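Local atomic coordinates of NTF2 fold protein loop-helix-loop design NT-9 (Synthetic construct, PDB entry 6W90), a protein that is a computationally designed member of the NTF2 fold with no assigned natural function, and holds a two-chain phospholipid in its central pocket in the crystal. Residues Arg10-Val13 and Glu14-Arg18; Arg56-Asp59 and Ala60-Glu63; Tyr120-Val123 and Val124-Trp128. All blocks are in the same frame, centred on the assembly; numbering follows the deposited sequence.

Interaction 1. Residues Arg10-Val13 and Glu14-Arg18. With 3PE (1,2-Distearoyl-sn-glycerophosphoethanolamine), chain B.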
loop_
_atom_site.group_PDB
_atom_site.type_symbol
_atom_site.label_atom_id
_atom_site.label_comp_id
_atom_site.label_asym_id
_atom_site.label_seq_id
_atom_site.Cartn_x
_atom_site.Cartn_y
_atom_site.Cartn_z
ATOM N N ARG A 10 -4.680 12.137 -1.493
ATOM C CA ARG A 10 -3.622 12.378 -0.526
ATOM C C ARG A 10 -4.151 12.287 0.896
ATOM O O ARG A 10 -3.518 11.666 1.764
ATOM C CB ARG A 10 -2.999 13.734 -0.780
ATOM C CG ARG A 10 -1.799 13.980 0.038
ATOM C CD ARG A 10 -1.153 15.309 -0.342
ATOM N NE ARG A 10 -0.498 15.278 -1.654
ATOM C CZ ARG A 10 0.796 15.020 -1.845
ATOM N NH1 ARG A 10 1.578 14.758 -0.806
ATOM N NH2 ARG A 10 1.304 15.026 -3.073
ATOM N N LYS A 11 -5.336 12.858 1.149
ATOM C CA LYS A 11 -5.934 12.784 2.485
ATOM C C LYS A 11 -6.194 11.338 2.913
ATOM O O LYS A 11 -5.987 10.984 4.090
ATOM C CB LYS A 11 -7.237 13.596 2.554
ATOM C CG LYS A 11 -7.030 15.092 2.720
ATOM C CD LYS A 11 -8.366 15.878 2.764
ATOM C CE LYS A 11 -9.307 15.461 3.921
ATOM N NZ LYS A 11 -10.659 16.165 3.937
ATOM N N VAL A 12 -6.676 10.491 2.000
ATOM C CA VAL A 12 -6.948 9.106 2.373
ATOM C C VAL A 12 -5.651 8.385 2.681
ATOM O O VAL A 12 -5.551 7.657 3.684
ATOM C CB VAL A 12 -7.741 8.375 1.277
ATOM C CG1 VAL A 12 -7.844 6.866 1.596
ATOM C CG2 VAL A 12 -9.091 9.040 1.160
ATOM N N VAL A 13 -4.658 8.544 1.806
ATOM C CA VAL A 13 -3.380 7.877 2.009
ATOM C C VAL A 13 -2.794 8.296 3.345
ATOM O O VAL A 13 -2.325 7.444 4.116
ATOM C CB VAL A 13 -2.422 8.197 0.855
ATOM C CG1 VAL A 13 -1.054 7.568 1.164
ATOM C CG2 VAL A 13 -2.924 7.668 -0.465
ATOM N N GLU A 14 -2.856 9.601 3.663
ATOM C CA GLU A 14 -2.255 10.100 4.898
ATOM C C GLU A 14 -2.947 9.496 6.107
ATOM O O GLU A 14 -2.300 9.163 7.109
ATOM C CB GLU A 14 -2.287 11.635 4.929
ATOM C CG GLU A 14 -1.076 12.221 4.143
ATOM C CD GLU A 14 -1.183 13.683 3.685
ATOM O OE1 GLU A 14 -2.181 14.364 4.000
ATOM O OE2 GLU A 14 -0.235 14.144 2.990
ATOM N N GLU A 15 -4.254 9.314 6.022
ATOM C CA GLU A 15 -4.968 8.733 7.144
ATOM C C GLU A 15 -4.575 7.277 7.352
ATOM O O GLU A 15 -4.455 6.816 8.487
ATOM C CB GLU A 15 -6.471 8.871 6.934
ATOM C CG GLU A 15 -7.311 8.293 8.137
ATOM C CD GLU A 15 -6.966 8.847 9.571
ATOM O OE1 GLU A 15 -6.246 9.876 9.739
ATOM O OE2 GLU A 15 -7.449 8.231 10.566
ATOM N N TYR A 16 -4.405 6.517 6.271
ATOM C CA TYR A 16 -4.017 5.128 6.451
ATOM C C TYR A 16 -2.598 5.026 6.971
ATOM O O TYR A 16 -2.297 4.161 7.803
ATOM C CB TYR A 16 -4.212 4.351 5.136
ATOM C CG TYR A 16 -5.643 3.894 5.013
ATOM C CD1 TYR A 16 -6.072 2.704 5.571
ATOM C CD2 TYR A 16 -6.583 4.679 4.384
ATOM C CE1 TYR A 16 -7.400 2.308 5.502
ATOM C CE2 TYR A 16 -7.914 4.277 4.307
ATOM C CZ TYR A 16 -8.305 3.099 4.874
ATOM O OH TYR A 16 -9.632 2.733 4.810
ATOM N N ILE A 17 -1.709 5.896 6.501
ATOM C CA ILE A 17 -0.373 5.910 7.088
ATOM C C ILE A 17 -0.450 6.226 8.571
ATOM O O ILE A 17 0.237 5.604 9.392
ATOM C CB ILE A 17 0.545 6.903 6.361
ATOM C CG1 ILE A 17 0.753 6.445 4.932
ATOM C CG2 ILE A 17 1.836 7.037 7.181
ATOM C CD1 ILE A 17 1.383 7.535 4.120
ATOM N N ARG A 18 -1.287 7.191 8.941
ATOM C CA ARG A 18 -1.391 7.556 10.347
ATOM C C ARG A 18 -1.886 6.388 11.174
ATOM O O ARG A 18 -1.384 6.133 12.269
ATOM C CB ARG A 18 -2.328 8.735 10.529
ATOM C CG ARG A 18 -2.355 9.212 11.988
ATOM C CD ARG A 18 -3.252 10.485 12.138
ATOM N NE ARG A 18 -4.632 10.036 12.234
ATOM C CZ ARG A 18 -5.197 9.625 13.365
ATOM N NH1 ARG A 18 -4.522 9.692 14.514
ATOM N NH2 ARG A 18 -6.438 9.156 13.353
HETATM P P 3PE B . 13.543 1.207 -3.304
HETATM N N 3PE B . 12.055 0.098 -7.270
HETATM O O11 3PE B . 12.229 0.718 -2.439
HETATM O O12 3PE B . 13.723 2.696 -3.162
HETATM O O13 3PE B . 13.233 0.937 -4.914
HETATM O O14 3PE B . 14.807 0.423 -2.954
HETATM C C11 3PE B . 12.328 1.778 -5.583
HETATM C C12 3PE B . 12.382 1.497 -7.080
HETATM C C1 3PE B . 11.954 -0.656 -2.414
HETATM C C2 3PE B . 10.831 -0.978 -1.416
HETATM C C3 3PE B . 9.771 0.112 -1.599
HETATM O O31 3PE B . 8.560 -0.249 -1.005
HETATM O O32 3PE B . 9.587 -0.043 0.978
HETATM C C31 3PE B . 8.609 -0.346 0.390
HETATM C C32 3PE B . 7.385 -0.853 1.142
HETATM C C33 3PE B . 7.413 -0.530 2.634
HETATM C C34 3PE B . 5.960 -0.291 3.043
HETATM C C35 3PE B . 5.757 -0.380 4.550
HETATM C C36 3PE B . 5.360 1.002 5.079
HETATM C C37 3PE B . 3.886 1.327 4.803
HETATM C C38 3PE B . 3.646 1.914 3.407
HETATM C C39 3PE B . 2.484 2.918 3.393
HETATM C C3A 3PE B . 1.126 2.239 3.618
HETATM C C3B 3PE B . -0.045 3.159 3.255
HETATM C C3C 3PE B . -0.633 2.759 1.900
HETATM C C3D 3PE B . -1.981 3.437 1.648
HETATM C C3E 3PE B . -2.415 3.165 0.203
HETATM C C3F 3PE B . -3.491 4.165 -0.240
HETATM C C3G 3PE B . -3.868 3.939 -1.710
HETATM C C3H 3PE B . -4.391 5.201 -2.411
HETATM C C3I 3PE B . -5.851 5.521 -2.076
HETATM O O21 3PE B . 10.318 -2.246 -1.714
HETATM O O22 3PE B . 10.872 -3.134 0.304
HETATM C C21 3PE B . 10.442 -3.313 -0.795
HETATM C C22 3PE B . 10.009 -4.719 -1.257
HETATM C C23 3PE B . 8.751 -5.234 -0.540
HETATM C C24 3PE B . 7.465 -4.554 -1.022
HETATM C C25 3PE B . 6.239 -4.963 -0.188
HETATM C C26 3PE B . 5.166 -3.890 -0.388
HETATM C C27 3PE B . 3.956 -4.063 0.531
HETATM C C28 3PE B . 2.967 -2.898 0.353
HETATM C C29 3PE B . 1.992 -3.033 -0.832
HETATM C C2A 3PE B . 0.852 -1.998 -0.751
HETATM C C2B 3PE B . -0.459 -2.569 -0.209
HETATM C C2C 3PE B . -1.394 -1.451 0.267
HETATM C C2D 3PE B . -2.248 -1.980 1.417
HETATM C C2E 3PE B . -3.347 -1.008 1.826
HETATM C C2F 3PE B . -2.820 0.020 2.823
#
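V12 lays its CG1 methyl against the ring of Y16 one turn further along helix 6-22, CG1 to CE2 at 3.7 Å. The side chains run side by side, pointing the same way, and the ring turns an edge to the backbone, with CD2 of Y16 3.2 Å from O of V12. That same carbonyl accepts the N-H of Y16, one of four i to i+4 backbone bonds that join 10-13 to 14-18. On the lipid-facing side V13 and I17 cross at a slant, V13 CG1 3.8 Å from I17 CD1. V13 divides its branches: CG1, anti to the backbone N (chi1 176°), faces I17, while CG2 meets the acyl carbon C3H of the phospholipid at 3.5 Å. I17 adds CG1 against C3B of the same chain.

On the polar flank R10 passes its aliphatic CG 3.3 Å from OE2 of E14, but NH1 goes to the carbonyl of I73, so the opposite charges are neighbours without a salt bridge. E15 and R18 do form one: NE of R18 meets OE1 at 3.0 Å in a nearly straight bond (175°), and NH2 donates to OE2, a side-on, two-nitrogen grip. A leucine in place of E15 would probably leave the R18 guanidinium without this mate and free to swing. Strand 70-79 packs on V13, E14 and I17, and helix 24-35 on Y16. The contact is therefore amphipathic: branched aliphatics serve one acyl chain, while the E15-R18 salt bridge and the nearby R10 and E14 lie away from the lipid.

Interaction 2. Residues Arg56-Asp59 and Ala60-Glu63. With 3PE (1,2-Distearoyl-sn-glycerophosphoethanolamine), chain B.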
loop_
_atom_site.group_PDB
_atom_site.type_symbol
_atom_site.label_atom_id
_atom_site.label_comp_id
_atom_site.label_asym_id
_atom_site.label_seq_id
_atom_site.Cartn_x
_atom_site.Cartn_y
_atom_site.Cartn_z
ATOM N N ARG A 56 -2.220 -11.767 7.022
ATOM C CA ARG A 56 -0.805 -11.819 7.356
ATOM C C ARG A 56 -0.019 -10.740 6.623
ATOM O O ARG A 56 0.988 -10.248 7.145
ATOM C CB ARG A 56 -0.254 -13.206 7.034
ATOM C CG ARG A 56 -0.729 -14.325 7.960
ATOM C CD ARG A 56 -0.031 -15.619 7.593
ATOM N NE ARG A 56 -0.516 -16.777 8.342
ATOM C CZ ARG A 56 -0.060 -17.154 9.532
ATOM N NH1 ARG A 56 0.887 -16.454 10.150
ATOM N NH2 ARG A 56 -0.573 -18.241 10.099
ATOM N N PHE A 57 -0.482 -10.343 5.439
ATOM C CA PHE A 57 0.175 -9.268 4.695
ATOM C C PHE A 57 0.046 -7.950 5.436
ATOM O O PHE A 57 1.025 -7.208 5.582
ATOM C CB PHE A 57 -0.470 -9.195 3.305
ATOM C CG PHE A 57 0.142 -8.198 2.363
ATOM C CD1 PHE A 57 -0.251 -6.867 2.373
ATOM C CD2 PHE A 57 1.063 -8.600 1.427
ATOM C CE1 PHE A 57 0.288 -5.959 1.486
ATOM C CE2 PHE A 57 1.616 -7.682 0.544
ATOM C CZ PHE A 57 1.222 -6.372 0.577
ATOM N N LEU A 58 -1.144 -7.658 5.944
ATOM C CA LEU A 58 -1.323 -6.415 6.688
ATOM C C LEU A 58 -0.557 -6.442 8.009
ATOM O O LEU A 58 0.026 -5.422 8.387
ATOM C CB LEU A 58 -2.816 -6.168 6.870
ATOM C CG LEU A 58 -3.572 -5.936 5.558
ATOM C CD1 LEU A 58 -5.067 -5.999 5.856
ATOM C CD2 LEU A 58 -3.185 -4.577 4.940
ATOM N N ASP A 59 -0.453 -7.604 8.669
ATOM C CA ASP A 59 0.395 -7.709 9.853
ATOM C C ASP A 59 1.853 -7.389 9.527
ATOM O O ASP A 59 2.569 -6.789 10.342
ATOM C CB ASP A 59 0.333 -9.113 10.447
ATOM C CG ASP A 59 -0.990 -9.432 11.099
ATOM O OD1 ASP A 59 -1.771 -8.509 11.391
ATOM O OD2 ASP A 59 -1.236 -10.633 11.340
ATOM N N ALA A 60 2.317 -7.809 8.348
ATOM C CA ALA A 60 3.708 -7.588 7.980
ATOM C C ALA A 60 3.978 -6.103 7.785
ATOM O O ALA A 60 5.023 -5.597 8.212
ATOM C CB ALA A 60 4.052 -8.388 6.726
ATOM N N MET A 61 3.024 -5.380 7.184
ATOM C CA MET A 61 3.131 -3.925 7.082
ATOM C C MET A 61 3.201 -3.257 8.448
ATOM O O MET A 61 3.938 -2.282 8.626
ATOM C CB MET A 61 1.935 -3.348 6.326
ATOM C CG MET A 61 1.870 -3.803 4.914
ATOM S SD MET A 61 0.504 -3.029 4.074
ATOM C CE MET A 61 1.256 -1.439 3.900
ATOM N N GLN A 62 2.420 -3.734 9.421
ATOM C CA GLN A 62 2.475 -3.137 10.753
ATOM C C GLN A 62 3.881 -3.222 11.325
ATOM O O GLN A 62 4.365 -2.281 11.961
ATOM C CB GLN A 62 1.489 -3.823 11.703
ATOM C CG GLN A 62 1.668 -3.449 13.194
ATOM C CD GLN A 62 0.805 -4.294 14.140
ATOM O OE1 GLN A 62 0.114 -5.229 13.711
ATOM N NE2 GLN A 62 0.835 -3.957 15.429
ATOM N N GLU A 63 4.558 -4.341 11.111
ATOM C CA GLU A 63 5.877 -4.461 11.711
ATOM C C GLU A 63 6.921 -3.700 10.901
ATOM O O GLU A 63 7.793 -3.044 11.481
ATOM C CB GLU A 63 6.267 -5.927 11.863
ATOM C CG GLU A 63 7.435 -6.101 12.814
ATOM C CD GLU A 63 7.388 -7.417 13.535
ATOM O OE1 GLU A 63 8.395 -7.777 14.186
ATOM O OE2 GLU A 63 6.340 -8.092 13.439
HETATM P P 3PE B . 13.543 1.207 -3.304
HETATM N N 3PE B . 12.055 0.098 -7.270
HETATM O O11 3PE B . 12.229 0.718 -2.439
HETATM O O12 3PE B . 13.723 2.696 -3.162
HETATM O O13 3PE B . 13.233 0.937 -4.914
HETATM O O14 3PE B . 14.807 0.423 -2.954
HETATM C C11 3PE B . 12.328 1.778 -5.583
HETATM C C12 3PE B . 12.382 1.497 -7.080
HETATM C C1 3PE B . 11.954 -0.656 -2.414
HETATM C C2 3PE B . 10.831 -0.978 -1.416
HETATM C C3 3PE B . 9.771 0.112 -1.599
HETATM O O31 3PE B . 8.560 -0.249 -1.005
HETATM O O32 3PE B . 9.587 -0.043 0.978
HETATM C C31 3PE B . 8.609 -0.346 0.390
HETATM C C32 3PE B . 7.385 -0.853 1.142
HETATM C C33 3PE B . 7.413 -0.530 2.634
HETATM C C34 3PE B . 5.960 -0.291 3.043
HETATM C C35 3PE B . 5.757 -0.380 4.550
HETATM C C36 3PE B . 5.360 1.002 5.079
HETATM C C37 3PE B . 3.886 1.327 4.803
HETATM C C38 3PE B . 3.646 1.914 3.407
HETATM C C39 3PE B . 2.484 2.918 3.393
HETATM C C3A 3PE B . 1.126 2.239 3.618
HETATM C C3B 3PE B . -0.045 3.159 3.255
HETATM C C3C 3PE B . -0.633 2.759 1.900
HETATM C C3D 3PE B . -1.981 3.437 1.648
HETATM C C3E 3PE B . -2.415 3.165 0.203
HETATM C C3F 3PE B . -3.491 4.165 -0.240
HETATM C C3G 3PE B . -3.868 3.939 -1.710
HETATM C C3H 3PE B . -4.391 5.201 -2.411
HETATM C C3I 3PE B . -5.851 5.521 -2.076
HETATM O O21 3PE B . 10.318 -2.246 -1.714
HETATM O O22 3PE B . 10.872 -3.134 0.304
HETATM C C21 3PE B . 10.442 -3.313 -0.795
HETATM C C22 3PE B . 10.009 -4.719 -1.257
HETATM C C23 3PE B . 8.751 -5.234 -0.540
HETATM C C24 3PE B . 7.465 -4.554 -1.022
HETATM C C25 3PE B . 6.239 -4.963 -0.188
HETATM C C26 3PE B . 5.166 -3.890 -0.388
HETATM C C27 3PE B . 3.956 -4.063 0.531
HETATM C C28 3PE B . 2.967 -2.898 0.353
HETATM C C29 3PE B . 1.992 -3.033 -0.832
HETATM C C2A 3PE B . 0.852 -1.998 -0.751
HETATM C C2B 3PE B . -0.459 -2.569 -0.209
HETATM C C2C 3PE B . -1.394 -1.451 0.267
HETATM C C2D 3PE B . -2.248 -1.980 1.417
HETATM C C2E 3PE B . -3.347 -1.008 1.826
HETATM C C2F 3PE B . -2.820 0.020 2.823
#
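F57 and M61, one turn apart on helix 54-64, form the tight part of this contact, a Met-aromatic pair at the lipid. SD of M61 lies 3.9 Å from CE1 of F57 and 5.0 Å from the ring centroid, 61° off the ring normal, so the sulfur approaches obliquely. Each partner then reaches the phospholipid. With its CG anti to the backbone N (chi1 -176°), F57 carries CZ to within 3.6 Å of acyl carbon C27, and C29 of that chain lies at the ring edge, in its plane. M61 bends at its last torsion (chi3 75°), and CE comes 3.7 Å from C3A of the other acyl chain, so the pair spans both tails. L58 runs alongside M61, its CD2 4.1 Å from SD.

The other side is looser. D59 and Q62 approach through side-chain oxygens only at 4.4 Å, OD1 to OE1, and the charge of D59 is met by a salt bridge to K28 instead. E63 is held to the preceding turn chiefly by its backbone N, bonded to O of D59 at 3.2 Å, and both R56 and E63 are exposed.

Around this helix, L58 is packed by F27, K28 and A31 of helix 24-35, and the F57 ring meets that of F49 on strand 47-49. Helix 121-129 closes a further side, where L127 rests on F57 and A60, which wedges helix 54-64 between two helices and an outermost strand of the sheet.

Interaction 3. Residues Tyr120-Val123 and Val124-Trp128. With 3PE (1,2-Distearoyl-sn-glycerophosphoethanolamine), chain B.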
loop_
_atom_site.group_PDB
_atom_site.type_symbol
_atom_site.label_atom_id
_atom_site.label_comp_id
_atom_site.label_asym_id
_atom_site.label_seq_id
_atom_site.Cartn_x
_atom_site.Cartn_y
_atom_site.Cartn_z
ATOM N N TYR A 120 15.153 -7.245 -4.440
ATOM C CA TYR A 120 14.039 -7.406 -3.500
ATOM C C TYR A 120 13.144 -8.595 -3.874
ATOM O O TYR A 120 12.178 -8.885 -3.155
ATOM C CB TYR A 120 13.229 -6.083 -3.389
ATOM C CG TYR A 120 13.832 -5.081 -2.384
ATOM C CD1 TYR A 120 13.951 -5.420 -1.056
ATOM C CD2 TYR A 120 14.256 -3.793 -2.755
ATOM C CE1 TYR A 120 14.507 -4.544 -0.117
ATOM C CE2 TYR A 120 14.808 -2.900 -1.809
ATOM C CZ TYR A 120 14.923 -3.289 -0.482
ATOM O OH TYR A 120 15.465 -2.467 0.510
ATOM N N LYS A 121 13.441 -9.303 -4.962
ATOM C CA LYS A 121 12.573 -10.404 -5.373
ATOM C C LYS A 121 12.460 -11.468 -4.276
ATOM O O LYS A 121 11.373 -12.011 -4.048
ATOM C CB LYS A 121 13.093 -11.016 -6.676
ATOM C CG LYS A 121 13.275 -10.050 -7.857
ATOM C CD LYS A 121 11.956 -9.467 -8.203
ATOM C CE LYS A 121 12.009 -8.549 -9.427
ATOM N NZ LYS A 121 12.274 -9.300 -10.616
ATOM N N LYS A 122 13.569 -11.781 -3.587
ATOM C CA LYS A 122 13.519 -12.845 -2.582
ATOM C C LYS A 122 12.660 -12.437 -1.396
ATOM O O LYS A 122 11.951 -13.273 -0.827
ATOM C CB LYS A 122 14.915 -13.237 -2.098
ATOM C CG LYS A 122 14.905 -14.442 -1.166
ATOM C CD LYS A 122 14.321 -15.696 -1.855
ATOM C CE LYS A 122 14.041 -16.835 -0.874
ATOM N NZ LYS A 122 15.291 -17.512 -0.437
ATOM N N VAL A 123 12.673 -11.149 -1.048
ATOM C CA VAL A 123 11.806 -10.644 0.002
ATOM C C VAL A 123 10.348 -10.870 -0.360
ATOM O O VAL A 123 9.543 -11.314 0.467
ATOM C CB VAL A 123 12.089 -9.154 0.233
ATOM C CG1 VAL A 123 11.088 -8.596 1.177
ATOM C CG2 VAL A 123 13.469 -8.974 0.788
ATOM N N VAL A 124 9.984 -10.536 -1.594
ATOM C CA VAL A 124 8.596 -10.682 -1.994
ATOM C C VAL A 124 8.234 -12.153 -2.104
ATOM O O VAL A 124 7.124 -12.541 -1.731
ATOM C CB VAL A 124 8.341 -9.945 -3.316
ATOM C CG1 VAL A 124 6.889 -10.064 -3.694
ATOM C CG2 VAL A 124 8.665 -8.450 -3.176
ATOM N N GLN A 125 9.131 -12.981 -2.653
ATOM C CA GLN A 125 8.862 -14.415 -2.688
ATOM C C GLN A 125 8.642 -14.973 -1.288
ATOM O O GLN A 125 7.708 -15.749 -1.073
ATOM C CB GLN A 125 10.002 -15.155 -3.381
ATOM C CG GLN A 125 9.709 -16.632 -3.519
ATOM C CD GLN A 125 10.534 -17.296 -4.548
ATOM O OE1 GLN A 125 10.053 -18.172 -5.267
ATOM N NE2 GLN A 125 11.803 -16.942 -4.601
ATOM N N ASN A 126 9.465 -14.588 -0.312
ATOM C CA ASN A 126 9.205 -15.081 1.034
ATOM C C ASN A 126 7.841 -14.626 1.556
ATOM O O ASN A 126 7.125 -15.403 2.204
ATOM C CB ASN A 126 10.295 -14.607 1.987
ATOM C CG ASN A 126 11.619 -15.332 1.787
ATOM O OD1 ASN A 126 11.681 -16.440 1.241
ATOM N ND2 ASN A 126 12.691 -14.695 2.240
ATOM N N LEU A 127 7.469 -13.360 1.302
ATOM C CA LEU A 127 6.158 -12.884 1.733
ATOM C C LEU A 127 5.032 -13.685 1.093
ATOM O O LEU A 127 4.027 -13.991 1.748
ATOM C CB LEU A 127 6.027 -11.410 1.369
ATOM C CG LEU A 127 4.869 -10.624 1.945
ATOM C CD1 LEU A 127 5.063 -10.516 3.435
ATOM C CD2 LEU A 127 4.879 -9.288 1.256
ATOM N N TRP A 128 5.192 -14.038 -0.179
ATOM C CA TRP A 128 4.165 -14.792 -0.888
ATOM C C TRP A 128 4.041 -16.203 -0.367
ATOM O O TRP A 128 2.941 -16.767 -0.347
ATOM C CB TRP A 128 4.492 -14.784 -2.369
ATOM C CG TRP A 128 3.434 -15.302 -3.256
ATOM C CD1 TRP A 128 2.367 -14.599 -3.687
ATOM C CD2 TRP A 128 3.324 -16.612 -3.831
ATOM N NE1 TRP A 128 1.595 -15.380 -4.526
ATOM C CE2 TRP A 128 2.142 -16.627 -4.604
ATOM C CE3 TRP A 128 4.095 -17.772 -3.765
ATOM C CZ2 TRP A 128 1.734 -17.734 -5.329
ATOM C CZ3 TRP A 128 3.671 -18.892 -4.479
ATOM C CH2 TRP A 128 2.488 -18.870 -5.229
HETATM P P 3PE B . 13.543 1.207 -3.304
HETATM N N 3PE B . 12.055 0.098 -7.270
HETATM O O11 3PE B . 12.229 0.718 -2.439
HETATM O O12 3PE B . 13.723 2.696 -3.162
HETATM O O13 3PE B . 13.233 0.937 -4.914
HETATM O O14 3PE B . 14.807 0.423 -2.954
HETATM C C11 3PE B . 12.328 1.778 -5.583
HETATM C C12 3PE B . 12.382 1.497 -7.080
HETATM C C1 3PE B . 11.954 -0.656 -2.414
HETATM C C2 3PE B . 10.831 -0.978 -1.416
HETATM C C3 3PE B . 9.771 0.112 -1.599
HETATM O O31 3PE B . 8.560 -0.249 -1.005
HETATM O O32 3PE B . 9.587 -0.043 0.978
HETATM C C31 3PE B . 8.609 -0.346 0.390
HETATM C C32 3PE B . 7.385 -0.853 1.142
HETATM C C33 3PE B . 7.413 -0.530 2.634
HETATM C C34 3PE B . 5.960 -0.291 3.043
HETATM C C35 3PE B . 5.757 -0.380 4.550
HETATM C C36 3PE B . 5.360 1.002 5.079
HETATM C C37 3PE B . 3.886 1.327 4.803
HETATM C C38 3PE B . 3.646 1.914 3.407
HETATM C C39 3PE B . 2.484 2.918 3.393
HETATM C C3A 3PE B . 1.126 2.239 3.618
HETATM C C3B 3PE B . -0.045 3.159 3.255
HETATM C C3C 3PE B . -0.633 2.759 1.900
HETATM C C3D 3PE B . -1.981 3.437 1.648
HETATM C C3E 3PE B . -2.415 3.165 0.203
HETATM C C3F 3PE B . -3.491 4.165 -0.240
HETATM C C3G 3PE B . -3.868 3.939 -1.710
HETATM C C3H 3PE B . -4.391 5.201 -2.411
HETATM C C3I 3PE B . -5.851 5.521 -2.076
HETATM O O21 3PE B . 10.318 -2.246 -1.714
HETATM O O22 3PE B . 10.872 -3.134 0.304
HETATM C C21 3PE B . 10.442 -3.313 -0.795
HETATM C C22 3PE B . 10.009 -4.719 -1.257
HETATM C C23 3PE B . 8.751 -5.234 -0.540
HETATM C C24 3PE B . 7.465 -4.554 -1.022
HETATM C C25 3PE B . 6.239 -4.963 -0.188
HETATM C C26 3PE B . 5.166 -3.890 -0.388
HETATM C C27 3PE B . 3.956 -4.063 0.531
HETATM C C28 3PE B . 2.967 -2.898 0.353
HETATM C C29 3PE B . 1.992 -3.033 -0.832
HETATM C C2A 3PE B . 0.852 -1.998 -0.751
HETATM C C2B 3PE B . -0.459 -2.569 -0.209
HETATM C C2C 3PE B . -1.394 -1.451 0.267
HETATM C C2D 3PE B . -2.248 -1.980 1.417
HETATM C C2E 3PE B . -3.347 -1.008 1.826
HETATM C C2F 3PE B . -2.820 0.020 2.823
#
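Q125 and K121 are joined by the shortest of the backbone bonds here, N of Q125 to O of K121 at 2.8 Å and 169°, as helix 121-129 begins. N of N126 follows with O of K122 at 2.9 Å, and N of V124 reaches back to O of Y120 at 3.2 Å. Two side chains bond outside the helix: the Y120 hydroxyl with NE1 of W96, and NE1 of W128 with the carbonyl of T48. K122 and N126 make a close carbon-oxygen contact, CE to OD1 at 3.2 Å, their chains crossing at a slant. The K122 bend at chi2 (60°) turns the outer chain toward the N126 amide and CD toward NE2 of Q125; chi4 only sets where NZ goes, 4.1 Å from OD1 of N126.

CG2 of V124, beside the backbone N, lies against O of Y120 at 3.5 Å. Further in, V124 packs on Y47 and F49 of strand 47-49 and on V116, and L127 on F49 and W64.

Y120 lies by the lipid's phosphate and the ester root of one acyl chain. Its ring has ester oxygen O22 3.9 Å above one face, offset toward the rim, and its edge turns CE2 toward phosphate oxygen O14, 3.5 Å away. Y120 makes no hydrogen bond to the lipid in these contacts; the edge approach to O14 may be weakly favourable, while the hydroxyl is engaged by W96.

How the interactions relate
All three interactions are single-helix contacts that share one phospholipid. Interactions 1 and 2 both meet the acyl tails, even adjacent carbons of one tail, while interaction 3 meets the glycerol and phosphate end. Interaction 1, on helix 6-22, uses branched aliphatics; interaction 2, on helix 54-64, touches one tail with the F57 ring and the other with the M61 CE methyl. Both are centred about 11 Å from the chain's centre, interaction 3 about 16 Å, nearer the surface. Interactions 2 and 3 touch directly, through L127 CD2 and F57 CE2 at 3.7 Å, whereas interactions 1 and 3 lie on opposite sides of the chain's centre. A salt bridge within the segments occurs only in interaction 1.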